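Thiamine phosphate pyrophosphorylase (Bacteroides thetaiotaomicron VPI-5482, PDB 3CEU) probably joins the pyrimidine and thiazole precursors of thiamine to form thiamine phosphate, a late step in the biosynthesis of thiamine diphosphate. Local coordinates at residues Cys95-Val98 with Glu99-Lys102; Lys178-Ala181 with Cys182-Asn186. All coordinates share one frame; numbering follows the deposited sequence.

The chain forms an eight-stranded parallel barrel of the TIM-barrel type; contact 1 lies where a strand passes into a helix, contact 2 in a loop between two helices. From the N terminus, contact 1 comes first: directly after strand 90-95, the fifth of the barrel, it turns the chain into helix 98-102. Contact 2 follows after the eighth strand, 168-171, and the short helix 173-176; it folds the loop 178-186 back on itself. The two are in series, neither nested nor crossing. Their centres lie about 37 Å apart on opposite sides of the chain's centre. Contact 1 ties the end of strand 90-95 to helix 98-102, and contact 2 shapes the approach to helix 188-201.

Contact 1. Residues Cys95-Val98 with Glu99-Lys102; sequences CHSV and EEVK
The side chain of Glu100 reaches back over the backbone of Cys95 and His96, its OE1 lying 3.2 Å from Cys95 CA. The same oxygen accepts a weak hydrogen bond from His96 N, and the carboxylate stands nearly upright to the imidazole plane (86°). Arg104 holds the acid more strongly, through a salt bridge to OE1. Replacing Glu100 with an alanine would probably leave Arg104 without its carboxylate mate and His96 N without this weak acceptor.

Ser97 is the N-cap of the helix. Its OG sits between backbone N and carbonyl carbon (chi1 72°), which turns it toward the first helical turn, where it accepts from Glu100 N at 2.9 Å, with an N-H...O angle of 160°. The main-chain bonds then begin, from Val101 N to Ser97 O (3.3 Å) and from Lys102 N to Val98 O (3.0 Å). On the inner side, Val101 CG2 meets Cys95 CB at 3.7 Å.

Cys95 ends the fifth barrel strand and pairs with strand 110-113 through Phe112; its side chain and that of Val101 both pack on Val111, while Val98 faces helix 131-139 at Glu133 and Ala137.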
loop_
_atom_site.group_PDB
_atom_site.type_symbol
_atom_site.label_atom_id
_atom_site.label_comp_id
_atom_site.label_asym_id
_atom_site.label_seq_id
_atom_site.Cartn_x
_atom_site.Cartn_y
_atom_site.Cartn_z
ATOM N N CYS A 95 -3.470 5.799 -10.281
ATOM C CA CYS A 95 -3.382 6.663 -11.447
ATOM C C CYS A 95 -2.055 6.305 -12.112
ATOM O O CYS A 95 -1.136 5.830 -11.442
ATOM C CB CYS A 95 -3.424 8.136 -11.032
ATOM S SG CYS A 95 -4.975 8.653 -10.211
ATOM N N HIS A 96 -1.962 6.520 -13.423
ATOM C CA HIS A 96 -0.756 6.176 -14.168
ATOM C C HIS A 96 -0.210 7.275 -15.070
ATOM O O HIS A 96 0.315 6.997 -16.142
ATOM C CB HIS A 96 -1.002 4.920 -15.009
ATOM C CG HIS A 96 -1.801 3.872 -14.301
ATOM N ND1 HIS A 96 -3.177 3.838 -14.340
ATOM C CD2 HIS A 96 -1.421 2.851 -13.496
ATOM C CE1 HIS A 96 -3.613 2.844 -13.590
ATOM N NE2 HIS A 96 -2.568 2.228 -13.065
ATOM N N SER A 97 -0.331 8.520 -14.633
ATOM C CA SER A 97 0.181 9.652 -15.393
ATOM C C SER A 97 0.032 10.863 -14.504
ATOM O O SER A 97 -0.806 10.877 -13.600
ATOM C CB SER A 97 -0.613 9.864 -16.694
ATOM O OG SER A 97 -1.908 10.384 -16.437
ATOM N N VAL A 98 0.850 11.876 -14.749
ATOM C CA VAL A 98 0.788 13.092 -13.958
ATOM C C VAL A 98 -0.575 13.748 -14.135
ATOM O O VAL A 98 -1.133 14.309 -13.190
ATOM C CB VAL A 98 1.907 14.066 -14.370
ATOM C CG1 VAL A 98 1.775 15.375 -13.617
ATOM C CG2 VAL A 98 3.264 13.425 -14.083
ATOM N N GLU A 99 -1.117 13.657 -15.345
ATOM C CA GLU A 99 -2.422 14.238 -15.628
ATOM C C GLU A 99 -3.520 13.520 -14.828
ATOM O O GLU A 99 -4.379 14.168 -14.235
ATOM C CB GLU A 99 -2.729 14.160 -17.132
ATOM C CG GLU A 99 -3.926 15.007 -17.572
ATOM C CD GLU A 99 -4.338 14.757 -19.016
ATOM O OE1 GLU A 99 -5.234 15.475 -19.509
ATOM O OE2 GLU A 99 -3.772 13.841 -19.661
ATOM N N GLU A 100 -3.489 12.187 -14.808
ATOM C CA GLU A 100 -4.498 11.429 -14.072
ATOM C C GLU A 100 -4.576 11.862 -12.613
ATOM O O GLU A 100 -5.655 12.194 -12.106
ATOM C CB GLU A 100 -4.229 9.920 -14.150
ATOM C CG GLU A 100 -5.054 9.227 -15.229
ATOM C CD GLU A 100 -4.955 7.705 -15.193
ATOM O OE1 GLU A 100 -5.034 7.110 -14.093
ATOM O OE2 GLU A 100 -4.831 7.096 -16.278
ATOM N N VAL A 101 -3.426 11.863 -11.946
ATOM C CA VAL A 101 -3.344 12.259 -10.547
ATOM C C VAL A 101 -3.901 13.652 -10.407
ATOM O O VAL A 101 -4.605 13.957 -9.443
ATOM C CB VAL A 101 -1.890 12.318 -10.051
ATOM C CG1 VAL A 101 -1.869 12.735 -8.598
ATOM C CG2 VAL A 101 -1.201 10.974 -10.246
ATOM N N LYS A 102 -3.560 14.502 -11.373
ATOM C CA LYS A 102 -4.001 15.887 -11.373
ATOM C C LYS A 102 -5.515 16.003 -11.389
ATOM O O LYS A 102 -6.096 16.696 -10.560
ATOM C CB LYS A 102 -3.414 16.623 -12.579
ATOM C CG LYS A 102 -3.842 18.083 -12.708
ATOM C CD LYS A 102 -3.182 18.733 -13.927
ATOM C CE LYS A 102 -3.696 20.155 -14.181
ATOM N NZ LYS A 102 -3.092 20.774 -15.410
#

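Contact 2. Residues Lys178-Ala181 with Cys182-Asn186; sequences KFDA and CLDQN
Asp184 has CG anti to its own carbonyl carbon (chi1 -76°), which carries the carboxylate back to the main chain of Asp180, while Phe179, with CG anti to the backbone N (chi1 175°), extends its ring past Asp184 toward Asn186. Asp184 OD2 accepts from Asp180 N at 3.0 Å, with an N-H...O angle of 163°; the donor arrives on the anti side of the carboxylate oxygen and somewhat out of its plane. The carbonyl of Asp180 answers in the other direction and takes two donors. Asp184 N comes almost straight along the C=O axis at 3.0 Å, whereas Leu183 N, at 3.1 Å, sits above the carbonyl plane and away from a lone pair. Asp180 is thus held through both its N and its O.

The Leu183 bond closes a type II β-turn with Ala181 and Cys182 at its corners, Cys182 taking the positive phi that this turn requires. The turn belongs to the loop that joins the short helix after the eighth strand of the TIM-type barrel to the last helix, 188-201. Asp180 OD2 and Asp184 OD2 approach to 4.4 Å; as like charges they would tend to raise each other's pKa, although the hydrogen bond from Asp180 N would probably offset part of this for Asp184.

Next to Asp184, the edge of the Phe179 ring meets a main-chain oxygen: Asn186 O lies in the ring plane, 3.4 Å from CE2, and Asp184 CB is 4.0 Å from that same CE2. The buried ring also packs on Phe12 of the loop after the first strand and on Val190 of the last helix. Asn186 OD1 bonds to Leu188 N, an Asx turn that leads into helix 188-201.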
loop_
_atom_site.group_PDB
_atom_site.type_symbol
_atom_site.label_atom_id
_atom_site.label_comp_id
_atom_site.label_asym_id
_atom_site.label_seq_id
_atom_site.Cartn_x
_atom_site.Cartn_y
_atom_site.Cartn_z
ATOM N N LYS A 178 11.192 -11.432 0.400
ATOM C CA LYS A 178 12.192 -11.731 1.427
ATOM C C LYS A 178 11.795 -12.950 2.237
ATOM O O LYS A 178 12.432 -13.283 3.229
ATOM C CB LYS A 178 12.366 -10.529 2.367
ATOM C CG LYS A 178 13.814 -10.113 2.586
ATOM C CD LYS A 178 14.501 -9.801 1.266
ATOM C CE LYS A 178 14.043 -8.475 0.669
ATOM N NZ LYS A 178 14.638 -7.310 1.386
ATOM N N PHE A 179 10.732 -13.619 1.818
ATOM C CA PHE A 179 10.296 -14.805 2.533
ATOM C C PHE A 179 9.805 -15.871 1.579
ATOM O O PHE A 179 8.978 -15.604 0.710
ATOM C CB PHE A 179 9.188 -14.459 3.524
ATOM C CG PHE A 179 8.608 -15.653 4.224
ATOM C CD1 PHE A 179 7.362 -16.155 3.859
ATOM C CD2 PHE A 179 9.306 -16.273 5.258
ATOM C CE1 PHE A 179 6.815 -17.253 4.518
ATOM C CE2 PHE A 179 8.774 -17.373 5.926
ATOM C CZ PHE A 179 7.525 -17.866 5.561
ATOM N N ASP A 180 10.325 -17.080 1.737
ATOM C CA ASP A 180 9.898 -18.188 0.898
ATOM C C ASP A 180 9.412 -19.304 1.805
ATOM O O ASP A 180 10.187 -19.889 2.569
ATOM C CB ASP A 180 11.040 -18.691 0.019
ATOM C CG ASP A 180 11.622 -17.604 -0.853
ATOM O OD1 ASP A 180 10.837 -16.851 -1.469
ATOM O OD2 ASP A 180 12.867 -17.513 -0.928
ATOM N N ALA A 181 8.121 -19.596 1.716
ATOM C CA ALA A 181 7.506 -20.628 2.545
ATOM C C ALA A 181 8.181 -21.987 2.427
ATOM O O ALA A 181 8.555 -22.415 1.338
ATOM C CB ALA A 181 6.028 -20.751 2.191
ATOM N N CYS A 182 8.332 -22.656 3.565
ATOM C CA CYS A 182 8.929 -23.986 3.623
ATOM C C CYS A 182 10.410 -24.013 3.330
ATOM O O CYS A 182 11.039 -25.063 3.438
ATOM C CB CYS A 182 8.224 -24.939 2.657
ATOM S SG CYS A 182 6.470 -25.096 2.911
ATOM N N LEU A 183 10.970 -22.883 2.917
ATOM C CA LEU A 183 12.409 -22.842 2.671
ATOM C C LEU A 183 13.033 -22.023 3.806
ATOM O O LEU A 183 14.156 -22.291 4.222
ATOM C CB LEU A 183 12.729 -22.244 1.288
ATOM C CG LEU A 183 12.306 -23.040 0.035
ATOM C CD1 LEU A 183 13.012 -22.480 -1.217
ATOM C CD2 LEU A 183 12.672 -24.512 0.205
ATOM N N ASP A 184 12.303 -21.035 4.325
ATOM C CA ASP A 184 12.826 -20.259 5.446
ATOM C C ASP A 184 12.237 -20.820 6.736
ATOM O O ASP A 184 11.094 -21.272 6.766
ATOM C CB ASP A 184 12.484 -18.773 5.321
ATOM C CG ASP A 184 13.344 -18.056 4.288
ATOM O OD1 ASP A 184 14.594 -18.191 4.329
ATOM O OD2 ASP A 184 12.767 -17.342 3.433
ATOM N N GLN A 185 13.029 -20.799 7.798
ATOM C CA GLN A 185 12.578 -21.311 9.080
ATOM C C GLN A 185 11.825 -20.237 9.855
ATOM O O GLN A 185 11.254 -20.501 10.917
ATOM C CB GLN A 185 13.767 -21.786 9.908
ATOM C CG GLN A 185 13.544 -23.132 10.552
ATOM C CD GLN A 185 13.854 -24.271 9.611
ATOM O OE1 GLN A 185 15.002 -24.442 9.203
ATOM N NE2 GLN A 185 12.835 -25.053 9.249
ATOM N N ASN A 186 11.844 -19.019 9.333
ATOM C CA ASN A 186 11.144 -17.925 9.976
ATOM C C ASN A 186 11.020 -16.742 9.031
ATOM O O ASN A 186 11.519 -16.784 7.904
ATOM C CB ASN A 186 11.849 -17.524 11.278
ATOM C CG ASN A 186 13.241 -16.971 11.053
ATOM O OD1 ASN A 186 13.407 -15.868 10.526
ATOM N ND2 ASN A 186 14.254 -17.737 11.460
#